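Local atomic coordinates of CaaX farnesyltransferase alpha subunit Ram2 (Aspergillus fumigatus, PDB entry 4L9P), a protein that forms the helical-repeat subunit of a heterodimeric fungal prenyltransferase and probably takes part in farnesylating, and perhaps geranylgeranylating, proteins that end in a CaaX sequence. Residues P256-W262 and S303-W309; S248-L253 and W279-A283; L60-M64 and H87-Y93; E68-L74 and I97-K103. The protein carries 1 engineered substitution. All blocks are in the same frame, centred on the assembly; numbering follows the deposited sequence.

Interaction 1 (P256-W262 and S303-W309). With EDO (1,2-ethanediol), chain H.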
# COMPACT_ATOMS: atom_id res chain seq x y z
N PRO A 256 -21.34 -17.39 -8.11
CA PRO A 256 -20.45 -17.36 -9.28
C PRO A 256 -19.81 -16.00 -9.56
O PRO A 256 -18.80 -15.99 -10.25
CB PRO A 256 -21.40 -17.73 -10.45
CG PRO A 256 -22.40 -18.60 -9.80
CD PRO A 256 -22.69 -17.89 -8.48
N GLU A 257 -20.36 -14.89 -9.06
CA GLU A 257 -19.72 -13.59 -9.31
C GLU A 257 -18.59 -13.30 -8.31
O GLU A 257 -17.97 -12.25 -8.40
CB GLU A 257 -20.79 -12.49 -9.30
CG GLU A 257 -20.37 -11.11 -9.82
CD GLU A 257 -19.76 -11.10 -11.20
OE1 GLU A 257 -19.89 -12.11 -11.90
OE2 GLU A 257 -19.18 -10.06 -11.61
N ASN A 258 -18.29 -14.22 -7.40
CA ASN A 258 -17.22 -14.00 -6.41
C ASN A 258 -15.85 -14.19 -7.08
O ASN A 258 -15.50 -15.30 -7.48
CB ASN A 258 -17.43 -15.07 -5.37
CG ASN A 258 -16.34 -15.16 -4.33
OD1 ASN A 258 -15.50 -14.27 -4.15
ND2 ASN A 258 -16.39 -16.28 -3.57
N ARG A 259 -15.06 -13.12 -7.19
CA ARG A 259 -13.78 -13.20 -7.90
C ARG A 259 -12.80 -14.19 -7.26
O ARG A 259 -12.03 -14.82 -7.95
CB ARG A 259 -13.14 -11.81 -7.95
CG ARG A 259 -11.76 -11.77 -8.58
CD ARG A 259 -11.31 -10.32 -8.62
NE ARG A 259 -12.30 -9.47 -9.33
CZ ARG A 259 -12.43 -9.34 -10.64
NH1 ARG A 259 -11.57 -9.96 -11.48
NH2 ARG A 259 -13.37 -8.52 -11.12
N SER A 260 -12.82 -14.27 -5.92
CA SER A 260 -11.70 -14.95 -5.21
C SER A 260 -11.40 -16.38 -5.68
O SER A 260 -10.26 -16.68 -5.94
CB SER A 260 -11.92 -14.91 -3.69
OG SER A 260 -11.89 -13.55 -3.22
N PRO A 261 -12.43 -17.27 -5.77
CA PRO A 261 -12.11 -18.65 -6.20
C PRO A 261 -11.69 -18.72 -7.67
O PRO A 261 -10.95 -19.62 -8.00
CB PRO A 261 -13.44 -19.42 -6.02
CG PRO A 261 -14.53 -18.32 -6.06
CD PRO A 261 -13.83 -17.17 -5.29
N TRP A 262 -12.16 -17.80 -8.52
CA TRP A 262 -11.70 -17.79 -9.91
C TRP A 262 -10.22 -17.44 -9.95
O TRP A 262 -9.44 -18.05 -10.70
CB TRP A 262 -12.50 -16.79 -10.75
CG TRP A 262 -13.93 -17.19 -10.99
CD1 TRP A 262 -15.02 -16.75 -10.31
CD2 TRP A 262 -14.42 -18.02 -12.05
NE1 TRP A 262 -16.18 -17.28 -10.86
CE2 TRP A 262 -15.84 -18.08 -11.91
CE3 TRP A 262 -13.81 -18.75 -13.09
CZ2 TRP A 262 -16.66 -18.81 -12.82
CZ3 TRP A 262 -14.63 -19.52 -13.96
CH2 TRP A 262 -16.03 -19.50 -13.83
N SER A 303 -21.78 -15.02 -14.42
CA SER A 303 -20.45 -14.66 -13.89
C SER A 303 -19.61 -13.90 -14.90
O SER A 303 -19.31 -14.43 -15.99
CB SER A 303 -19.69 -15.94 -13.49
OG SER A 303 -18.39 -15.59 -12.98
N SER A 304 -19.20 -12.66 -14.55
CA SER A 304 -18.28 -11.92 -15.42
C SER A 304 -16.91 -12.62 -15.49
O SER A 304 -16.18 -12.54 -16.50
CB SER A 304 -18.14 -10.48 -14.96
OG SER A 304 -17.56 -10.43 -13.66
N HIS A 305 -16.55 -13.31 -14.39
CA HIS A 305 -15.29 -14.04 -14.38
C HIS A 305 -15.25 -15.16 -15.40
O HIS A 305 -14.19 -15.48 -15.95
CB HIS A 305 -15.04 -14.61 -12.94
CG HIS A 305 -15.27 -13.54 -11.92
ND1 HIS A 305 -14.51 -12.39 -11.91
CD2 HIS A 305 -16.23 -13.39 -10.97
CE1 HIS A 305 -14.98 -11.59 -10.98
NE2 HIS A 305 -16.02 -12.16 -10.40
N ALA A 306 -16.41 -15.78 -15.64
CA ALA A 306 -16.52 -16.82 -16.67
C ALA A 306 -16.28 -16.23 -18.04
O ALA A 306 -15.61 -16.85 -18.84
CB ALA A 306 -17.85 -17.48 -16.57
N ILE A 307 -16.78 -15.02 -18.28
CA ILE A 307 -16.56 -14.38 -19.59
C ILE A 307 -15.07 -14.06 -19.75
O ILE A 307 -14.48 -14.30 -20.84
CB ILE A 307 -17.38 -13.07 -19.73
CG1 ILE A 307 -18.88 -13.33 -19.56
CG2 ILE A 307 -17.10 -12.36 -21.06
CD1 ILE A 307 -19.68 -12.05 -19.58
N GLU A 308 -14.41 -13.53 -18.69
CA GLU A 308 -12.98 -13.22 -18.82
C GLU A 308 -12.16 -14.49 -19.01
O GLU A 308 -11.18 -14.52 -19.77
CB GLU A 308 -12.54 -12.52 -17.57
CG GLU A 308 -11.07 -12.07 -17.67
CD GLU A 308 -10.67 -11.44 -16.36
OE1 GLU A 308 -11.41 -11.67 -15.35
OE2 GLU A 308 -9.64 -10.73 -16.32
N TRP A 309 -12.57 -15.56 -18.33
CA TRP A 309 -11.89 -16.85 -18.49
C TRP A 309 -11.96 -17.31 -19.94
O TRP A 309 -10.94 -17.72 -20.54
CB TRP A 309 -12.56 -17.89 -17.59
CG TRP A 309 -11.76 -19.12 -17.40
CD1 TRP A 309 -11.55 -20.12 -18.30
CD2 TRP A 309 -11.05 -19.48 -16.22
NE1 TRP A 309 -10.76 -21.10 -17.74
CE2 TRP A 309 -10.42 -20.72 -16.46
CE3 TRP A 309 -10.89 -18.87 -14.96
CZ2 TRP A 309 -9.65 -21.36 -15.49
CZ3 TRP A 309 -10.12 -19.51 -13.98
CH2 TRP A 309 -9.51 -20.74 -14.26
C1 EDO H . -18.41 -6.54 -12.02
O1 EDO H . -19.11 -5.81 -13.03
C2 EDO H . -19.42 -6.82 -10.90
O2 EDO H . -20.47 -7.71 -11.32
O HOH W 1 -15.05 -9.00 -13.79

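Interaction 2 (S248-L253 and W279-A283)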
# COMPACT_ATOMS: atom_id res chain seq x y z
N SER A 248 -12.52 -25.48 -5.73
CA SER A 248 -12.78 -24.14 -6.31
C SER A 248 -14.09 -24.11 -7.10
O SER A 248 -14.85 -23.14 -6.94
CB SER A 248 -11.62 -23.72 -7.20
OG SER A 248 -10.43 -23.66 -6.43
N GLN A 249 -14.33 -25.13 -7.96
CA GLN A 249 -15.58 -25.16 -8.72
C GLN A 249 -16.75 -25.21 -7.76
O GLN A 249 -17.74 -24.54 -7.98
CB GLN A 249 -15.62 -26.33 -9.69
CG GLN A 249 -14.63 -26.18 -10.82
CD GLN A 249 -14.85 -27.21 -11.93
OE1 GLN A 249 -15.62 -28.15 -11.77
NE2 GLN A 249 -14.19 -27.01 -13.08
N SER A 250 -16.67 -26.03 -6.71
CA SER A 250 -17.80 -26.15 -5.78
C SER A 250 -18.09 -24.83 -5.08
O SER A 250 -19.25 -24.48 -4.85
CB SER A 250 -17.50 -27.17 -4.71
OG SER A 250 -17.47 -28.47 -5.25
N ARG A 251 -17.05 -24.08 -4.73
CA ARG A 251 -17.28 -22.79 -4.11
C ARG A 251 -17.84 -21.78 -5.11
O ARG A 251 -18.71 -20.98 -4.76
CB ARG A 251 -15.98 -22.25 -3.50
CG ARG A 251 -15.39 -23.13 -2.39
CD ARG A 251 -16.24 -23.20 -1.08
NE ARG A 251 -17.42 -23.95 -1.14
CZ ARG A 251 -17.47 -25.30 -1.14
NH1 ARG A 251 -16.33 -25.99 -1.17
NH2 ARG A 251 -18.64 -25.96 -1.17
N ILE A 252 -17.33 -21.79 -6.35
CA ILE A 252 -17.84 -20.88 -7.41
C ILE A 252 -19.36 -21.09 -7.58
O ILE A 252 -20.13 -20.12 -7.66
CB ILE A 252 -17.10 -21.12 -8.73
CG1 ILE A 252 -15.68 -20.49 -8.58
CG2 ILE A 252 -17.87 -20.50 -9.92
CD1 ILE A 252 -14.74 -20.94 -9.70
N LEU A 253 -19.81 -22.34 -7.56
CA LEU A 253 -21.23 -22.59 -7.81
C LEU A 253 -22.13 -21.99 -6.71
O LEU A 253 -23.30 -21.69 -6.94
CB LEU A 253 -21.48 -24.11 -7.93
CG LEU A 253 -20.91 -24.75 -9.20
CD1 LEU A 253 -20.88 -26.28 -9.05
CD2 LEU A 253 -21.70 -24.34 -10.45
N TRP A 279 -10.81 -25.56 -17.91
CA TRP A 279 -12.11 -25.12 -17.41
C TRP A 279 -13.02 -24.50 -18.47
O TRP A 279 -13.95 -23.78 -18.14
CB TRP A 279 -11.92 -24.09 -16.28
CG TRP A 279 -11.64 -24.72 -14.95
CD1 TRP A 279 -11.18 -26.00 -14.66
CD2 TRP A 279 -11.86 -24.07 -13.72
NE1 TRP A 279 -11.11 -26.15 -13.28
CE2 TRP A 279 -11.52 -24.98 -12.68
CE3 TRP A 279 -12.35 -22.81 -13.38
CZ2 TRP A 279 -11.62 -24.65 -11.32
CZ3 TRP A 279 -12.46 -22.46 -12.06
CH2 TRP A 279 -12.14 -23.39 -11.03
N LYS A 280 -12.78 -24.81 -19.74
CA LYS A 280 -13.55 -24.17 -20.79
C LYS A 280 -15.03 -24.48 -20.65
O LYS A 280 -15.86 -23.59 -20.70
CB LYS A 280 -13.02 -24.58 -22.16
CG LYS A 280 -13.65 -23.84 -23.34
CD LYS A 280 -13.08 -24.36 -24.65
CE LYS A 280 -13.87 -23.80 -25.81
NZ LYS A 280 -13.48 -24.47 -27.07
N ASP A 281 -15.37 -25.74 -20.42
CA ASP A 281 -16.77 -26.10 -20.36
C ASP A 281 -17.40 -25.56 -19.08
O ASP A 281 -18.55 -25.12 -19.08
CB ASP A 281 -16.90 -27.60 -20.39
CG ASP A 281 -16.63 -28.17 -21.75
OD1 ASP A 281 -16.76 -27.44 -22.76
OD2 ASP A 281 -16.31 -29.38 -21.80
N PHE A 282 -16.66 -25.62 -17.97
CA PHE A 282 -17.17 -25.07 -16.73
C PHE A 282 -17.48 -23.57 -16.92
O PHE A 282 -18.54 -23.10 -16.52
CB PHE A 282 -16.13 -25.24 -15.61
CG PHE A 282 -16.55 -24.70 -14.28
CD1 PHE A 282 -17.54 -25.34 -13.57
CD2 PHE A 282 -15.93 -23.58 -13.72
CE1 PHE A 282 -17.94 -24.91 -12.33
CE2 PHE A 282 -16.32 -23.11 -12.46
CZ PHE A 282 -17.33 -23.80 -11.76
N ALA A 283 -16.55 -22.81 -17.52
CA ALA A 283 -16.76 -21.38 -17.73
C ALA A 283 -17.97 -21.16 -18.65
O ALA A 283 -18.80 -20.33 -18.36
CB ALA A 283 -15.51 -20.72 -18.34

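Interaction 3 (L60-M64 and H87-Y93). With EDO (1,2-ethanediol), chain F; EDO (1,2-ethanediol), chain G.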
# COMPACT_ATOMS: atom_id res chain seq x y z
N LEU A 60 10.28 7.53 30.14
CA LEU A 60 10.73 6.57 29.14
C LEU A 60 12.00 7.09 28.43
O LEU A 60 12.95 6.31 28.17
CB LEU A 60 9.58 6.35 28.11
CG LEU A 60 9.99 5.23 27.12
CD1 LEU A 60 10.04 3.86 27.80
CD2 LEU A 60 9.05 5.18 25.88
N ARG A 61 12.04 8.37 28.13
CA ARG A 61 13.25 8.93 27.52
C ARG A 61 14.46 8.65 28.42
O ARG A 61 15.52 8.27 27.94
CB ARG A 61 13.13 10.44 27.29
CG ARG A 61 12.40 10.76 26.00
CD ARG A 61 12.50 12.27 25.65
NE ARG A 61 11.53 12.96 26.47
CZ ARG A 61 10.26 13.20 26.17
NH1 ARG A 61 9.73 12.93 24.97
NH2 ARG A 61 9.54 13.77 27.10
N ALA A 62 14.30 8.83 29.73
CA ALA A 62 15.42 8.62 30.63
C ALA A 62 15.85 7.16 30.70
O ALA A 62 17.05 6.87 30.69
CB ALA A 62 15.03 9.12 32.07
N VAL A 63 14.91 6.23 30.84
CA VAL A 63 15.32 4.84 30.92
C VAL A 63 15.96 4.36 29.62
O VAL A 63 16.93 3.59 29.65
CB VAL A 63 14.21 3.86 31.43
CG1 VAL A 63 13.94 4.14 32.91
CG2 VAL A 63 12.92 3.94 30.63
N MET A 64 15.41 4.78 28.47
CA MET A 64 16.00 4.32 27.23
C MET A 64 17.40 4.92 27.03
O MET A 64 18.31 4.24 26.54
CB MET A 64 15.07 4.69 26.07
CG MET A 64 13.77 3.87 26.09
SD MET A 64 12.74 4.11 24.63
CE MET A 64 12.59 5.88 24.59
N HIS A 87 2.62 3.59 19.82
CA HIS A 87 3.95 4.17 20.06
C HIS A 87 4.96 3.10 19.69
O HIS A 87 5.25 2.22 20.51
CB HIS A 87 3.99 4.54 21.54
CG HIS A 87 5.16 5.37 21.96
ND1 HIS A 87 6.48 4.93 21.88
CD2 HIS A 87 5.21 6.59 22.56
CE1 HIS A 87 7.27 5.87 22.36
NE2 HIS A 87 6.53 6.90 22.76
N TYR A 88 5.49 3.12 18.47
CA TYR A 88 6.30 1.97 18.01
C TYR A 88 7.58 1.83 18.86
O TYR A 88 8.06 0.70 19.06
CB TYR A 88 6.65 2.09 16.49
CG TYR A 88 7.40 3.35 16.12
CD1 TYR A 88 8.80 3.39 16.19
CD2 TYR A 88 6.71 4.52 15.80
CE1 TYR A 88 9.51 4.50 15.88
CE2 TYR A 88 7.41 5.68 15.51
CZ TYR A 88 8.83 5.67 15.58
OH TYR A 88 9.51 6.85 15.35
N THR A 89 8.15 2.96 19.28
CA THR A 89 9.42 2.87 20.04
C THR A 89 9.23 2.06 21.36
O THR A 89 10.05 1.22 21.70
CB THR A 89 9.90 4.26 20.42
OG1 THR A 89 10.13 5.01 19.21
CG2 THR A 89 11.23 4.21 21.21
N VAL A 90 8.12 2.30 22.06
CA VAL A 90 7.99 1.66 23.39
C VAL A 90 7.84 0.14 23.24
O VAL A 90 8.31 -0.62 24.09
CB VAL A 90 6.83 2.27 24.18
CG1 VAL A 90 5.49 1.82 23.71
CG2 VAL A 90 6.96 1.88 25.68
N TRP A 91 7.23 -0.35 22.15
CA TRP A 91 7.13 -1.80 21.97
C TRP A 91 8.50 -2.43 21.72
O TRP A 91 8.81 -3.52 22.23
CB TRP A 91 6.26 -2.10 20.72
CG TRP A 91 4.82 -1.92 20.93
CD1 TRP A 91 4.02 -0.81 20.61
CD2 TRP A 91 3.96 -2.87 21.53
NE1 TRP A 91 2.70 -1.06 20.98
CE2 TRP A 91 2.65 -2.31 21.55
CE3 TRP A 91 4.16 -4.13 22.10
CZ2 TRP A 91 1.56 -3.01 22.03
CZ3 TRP A 91 3.05 -4.82 22.59
CH2 TRP A 91 1.77 -4.28 22.54
N ILE A 92 9.32 -1.77 20.90
CA ILE A 92 10.64 -2.33 20.65
C ILE A 92 11.48 -2.35 21.93
O ILE A 92 12.17 -3.35 22.22
CB ILE A 92 11.35 -1.51 19.56
CG1 ILE A 92 10.56 -1.72 18.25
CG2 ILE A 92 12.84 -1.90 19.41
CD1 ILE A 92 10.79 -0.69 17.32
N TYR A 93 11.40 -1.28 22.74
CA TYR A 93 12.13 -1.25 24.00
C TYR A 93 11.56 -2.34 24.96
O TYR A 93 12.32 -3.04 25.62
CB TYR A 93 12.00 0.15 24.58
CG TYR A 93 12.68 0.34 25.90
CD1 TYR A 93 13.98 0.02 26.07
CD2 TYR A 93 11.96 0.87 26.98
CE1 TYR A 93 14.62 0.22 27.37
CE2 TYR A 93 12.52 1.08 28.21
CZ TYR A 93 13.86 0.76 28.41
OH TYR A 93 14.37 0.99 29.68
C1 EDO F . 9.62 8.51 24.35
O1 EDO F . 9.69 7.54 23.26
C2 EDO F . 8.86 9.73 23.82
O2 EDO F . 7.47 9.44 23.70
C1 EDO G . 5.64 13.26 24.58
O1 EDO G . 6.93 12.99 25.12
C2 EDO G . 5.61 12.95 23.10
O2 EDO G . 6.04 11.60 22.83

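Interaction 4 (E68-L74 and I97-K103)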
# COMPACT_ATOMS: atom_id res chain seq x y z
N GLU A 68 18.32 1.08 30.35
CA GLU A 68 17.91 0.40 31.57
C GLU A 68 17.01 -0.78 31.28
O GLU A 68 15.96 -0.62 30.56
CB GLU A 68 17.18 1.36 32.49
CG GLU A 68 16.68 0.67 33.76
CD GLU A 68 16.07 1.62 34.78
OE1 GLU A 68 16.62 2.72 35.01
OE2 GLU A 68 15.01 1.26 35.34
N MET A 69 17.42 -1.96 31.71
CA MET A 69 16.65 -3.20 31.60
C MET A 69 16.21 -3.56 32.99
O MET A 69 17.03 -4.03 33.79
CB MET A 69 17.51 -4.34 31.02
CG MET A 69 18.16 -4.02 29.64
SD MET A 69 16.98 -4.07 28.29
CE MET A 69 16.87 -2.36 27.87
N SER A 70 14.96 -3.29 33.33
CA SER A 70 14.52 -3.43 34.71
C SER A 70 13.04 -3.73 34.76
O SER A 70 12.28 -3.46 33.81
CB SER A 70 14.80 -2.12 35.43
OG SER A 70 13.89 -1.11 34.99
N GLU A 71 12.58 -4.25 35.87
CA GLU A 71 11.16 -4.43 36.08
C GLU A 71 10.37 -3.11 36.07
O GLU A 71 9.25 -3.06 35.51
CB GLU A 71 10.90 -5.17 37.40
CG GLU A 71 11.43 -6.59 37.39
CD GLU A 71 10.58 -7.55 36.58
OE1 GLU A 71 9.46 -7.19 36.16
OE2 GLU A 71 11.05 -8.69 36.36
N ARG A 72 10.89 -2.04 36.67
CA ARG A 72 10.17 -0.78 36.63
C ARG A 72 10.02 -0.30 35.18
O ARG A 72 8.96 0.22 34.82
CB ARG A 72 10.79 0.32 37.54
CG ARG A 72 12.15 0.82 37.11
CD ARG A 72 12.65 1.97 38.05
NE ARG A 72 13.93 2.41 37.55
CZ ARG A 72 14.75 3.16 38.23
NH1 ARG A 72 14.38 3.58 39.45
NH2 ARG A 72 15.91 3.50 37.70
N ALA A 73 11.08 -0.43 34.39
CA ALA A 73 11.01 -0.01 32.98
C ALA A 73 9.99 -0.84 32.24
O ALA A 73 9.24 -0.31 31.39
CB ALA A 73 12.40 -0.13 32.34
N LEU A 74 9.93 -2.13 32.54
CA LEU A 74 8.94 -2.99 31.90
C LEU A 74 7.51 -2.51 32.22
O LEU A 74 6.67 -2.36 31.32
CB LEU A 74 9.18 -4.47 32.26
CG LEU A 74 8.23 -5.49 31.59
CD1 LEU A 74 8.43 -5.50 30.05
CD2 LEU A 74 8.48 -6.88 32.21
N ILE A 97 13.64 -5.45 26.91
CA ILE A 97 13.62 -5.72 28.36
C ILE A 97 13.19 -7.16 28.63
O ILE A 97 13.80 -7.86 29.42
CB ILE A 97 12.64 -4.79 29.09
CG1 ILE A 97 13.05 -3.32 28.91
CG2 ILE A 97 12.58 -5.18 30.58
CD1 ILE A 97 11.97 -2.32 29.30
N LEU A 98 12.16 -7.66 27.97
CA LEU A 98 11.67 -9.01 28.21
C LEU A 98 12.77 -10.02 27.97
O LEU A 98 12.94 -10.92 28.77
CB LEU A 98 10.51 -9.31 27.24
CG LEU A 98 9.24 -8.53 27.52
CD1 LEU A 98 8.30 -8.67 26.28
CD2 LEU A 98 8.55 -9.09 28.75
N PHE A 99 13.50 -9.89 26.87
CA PHE A 99 14.59 -10.82 26.62
C PHE A 99 15.76 -10.63 27.62
O PHE A 99 16.29 -11.63 28.16
CB PHE A 99 15.02 -10.72 25.18
CG PHE A 99 14.07 -11.40 24.26
CD1 PHE A 99 14.04 -12.81 24.17
CD2 PHE A 99 13.20 -10.68 23.47
CE1 PHE A 99 13.14 -13.47 23.30
CE2 PHE A 99 12.33 -11.33 22.60
CZ PHE A 99 12.29 -12.71 22.53
N ALA A 100 16.14 -9.37 27.89
CA ALA A 100 17.28 -9.13 28.80
C ALA A 100 17.03 -9.66 30.21
O ALA A 100 17.96 -10.13 30.90
CB ALA A 100 17.56 -7.68 28.83
N LEU A 101 15.80 -9.61 30.68
CA LEU A 101 15.49 -10.08 32.04
C LEU A 101 15.07 -11.54 32.10
O LEU A 101 14.80 -12.06 33.20
CB LEU A 101 14.39 -9.23 32.66
CG LEU A 101 14.72 -7.75 32.83
CD1 LEU A 101 13.53 -7.06 33.51
CD2 LEU A 101 16.02 -7.54 33.63
N GLY A 102 15.02 -12.21 30.95
CA GLY A 102 14.57 -13.59 30.94
C GLY A 102 13.15 -13.71 31.44
O GLY A 102 12.82 -14.65 32.18
N LYS A 103 12.28 -12.76 31.06
CA LYS A 103 10.89 -12.84 31.53
C LYS A 103 10.17 -14.05 30.91
O LYS A 103 10.51 -14.54 29.81
CB LYS A 103 10.14 -11.57 31.07
CG LYS A 103 10.73 -10.28 31.69
CD LYS A 103 10.69 -10.32 33.28
CE LYS A 103 9.21 -10.40 33.78
NZ LYS A 103 9.12 -10.55 35.29

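Interaction 1 (P256-W262 and S303-W309)
H305 lies between R259 and W262 and can be traced outward from its CB. That CB, at the first turn of helix 304-317, sits over the five-membered ring of W262, 3.3 Å from its centroid and almost on the ring normal, in CH-pi contact. CG lies close to W262 CD1. A first torsion that keeps CG beside the backbone N (chi1 -47°) carries the imidazole past the tryptophan toward the turn before helix 259-272. CD2 and NE2 meet the E257 carbonyl; NE2 donates to E257 O at 2.8 Å, in the imidazole plane but from above the carbonyl plane, its N-H angle bent to 140°. CE1 lies 3.4 Å from R259 CZ, over the guanidinium, whose plane stands nearly perpendicular to the ring, while R259 CA covers one imidazole face. ND1 also lies by the guanidinium, nearest NH1. The E257 carboxylate meets the helix start: OE1 takes S304 N with its syn lone pair at 2.8 Å, and OE2 takes S304 OG at 2.6 Å. P256 O is gripped from opposite faces by W262 NE1 and S303 OG, and S303 also caps the helix weakly through A306 N. W262 CE3 touches W309 CE3, completing an aromatic cluster. The contact joins the N-terminal ends of helices 259-272 and 304-317, with helix 323-338 packed on S304 and the beta subunit Ram1 reaching the 256-260 segment, where its N361 binds N258.

Interaction 2 (S248-L253 and W279-A283)
Q249 slides its side chain between the rings of W279 and F282. Its amide lies almost parallel to the F282 ring, 6° between the planes, and stacks on it, with CG over the ring centre at 3.7 Å from the centroid in a CH-pi contact. Toward W279 the amide is steeply inclined: NE2 stands over the indole face, 3.2 Å from W279 NE1, but both nitrogens are donors and no hydrogen bond joins them. The glutamine chain is extended beyond CG (chi2 -169°), which brings its amide to both rings. I252, one turn on, adds its two branches, CD1 reaching W279 CZ3 at 3.6 Å and CG2 approaching F282 CZ at 3.8 Å. S248 CB meets the indole at its edge.

These side chains join two helices of an all-helical subunit, the long helix 238-254 and the short helix 280-284, which is preceded by W279 at its N-cap position. Helix 259-272 lies between them in sequence and packs against both sides, Y264 on S248, W262 on I252 and A265 on W279. Farther out, W279 stacks on W309 of helix 304-317, and F282 meets F286 edge-to-face. S248 OG turns back to E244 O, one turn earlier in its own helix.

Interaction 3 (L60-M64 and H87-Y93)
Segments 60-64 and 88-93 run in broadly the same direction, their axes 11.9 Å apart at closest approach and crossing at 40°, so L60 and M64 face V90 and Y93. Helix 88-100 belongs to a prenyltransferase alpha-subunit repeat of the TPR clan, and helix 51-65 packs beside it in the helical array. M64 and Y93 make the main contact: M64 CG lies over the centre of the phenol ring, 3.5 Å from its centroid, while SD sits obliquely beyond it in a Met-aromatic contact and reaches T89 CG2 at 3.7 Å. L60 places CD1 beside Y93 CD2 at 3.6 Å and CD2 against V90 CG2. With CG anti to the backbone N (chi1 179°), Y93 extends toward helix 51-65, where V63 CB and CG2 both lie against its hydroxyl oxygen; this OH probably hydrogen-bonds E68 O.

At the start of helix 88-100, H87 caps V90 N through ND1. The beta subunit Ram1 also borders the contact, its G195 packing on M64 and its M197 N bonded to T89 OG1. An ethanediol, probably from the crystallisation liquor, fits between L60, M64 and H87, its O2 hydrogen-bonded to H87 NE2 at 2.9 Å.

Interaction 4 (E68-L74 and I97-K103)
I97 packs closely against the start of helix 71-83. Its CD1 meets A73 CB at 3.8 Å, and its CG2 lies against S70 O and L74 CB. Beside it L74 crosses L98 at about a right angle, L74 CD1 to L98 CD2 at 3.8 Å. S70 N is buried by the contact and has no hydrogen-bond partner in the model.

Helices 71-83 and 88-100 form the antiparallel pair of one prenyltransferase alpha-subunit repeat, a TPR-like hairpin, and the contact joins the N-terminal end of the first to the C-terminal end of the second. Both ends are closed in standard ways. S70 OG caps A73 N, and the second helix stops in a Schellman motif at G102, whose phi is positive.

Toward solvent the packing thins. M69 folds back over helix 88-100: chi2 is bent to -75°, and SD comes to rest 3.7 Å from the exposed A100 CB and equally near I97 CA. L101 presses CD1 on the S70 backbone, 3.6 Å from S70 C. In a salt bridge K103 NZ reaches the syn lone pair of E71 OE2 at 2.9 Å, while K103 CE rests 3.9 Å from L74 CD2. On the far side of the S70 turn, R72 grips the E68 carboxylate side-on with NE and NH2, and E68 OE2 also takes S70 OG on its anti lone pair, at 2.6 Å.

Overall arrangement
The four contacts form two pairs on opposite sides of the chain's centre. Interactions 3 and 4, centres 12 Å apart, come first in sequence, share helix 88-100 and interleave along the chain; they meet where Y93 OH approaches E68 O. Interactions 1 and 2, centres 9 Å apart, also alternate in sequence and pack directly around helix 259-272, A306 CB touching A283 O. Contact centres of different pairs lie about 49 to 56 Å apart, with no touch. Interaction 4 joins consecutive helices, whereas the other three bridge across an intervening one. The elongated helical array is thus tied together locally near both ends, and at interactions 1 and 3 the beta subunit Ram1 also reaches the contact.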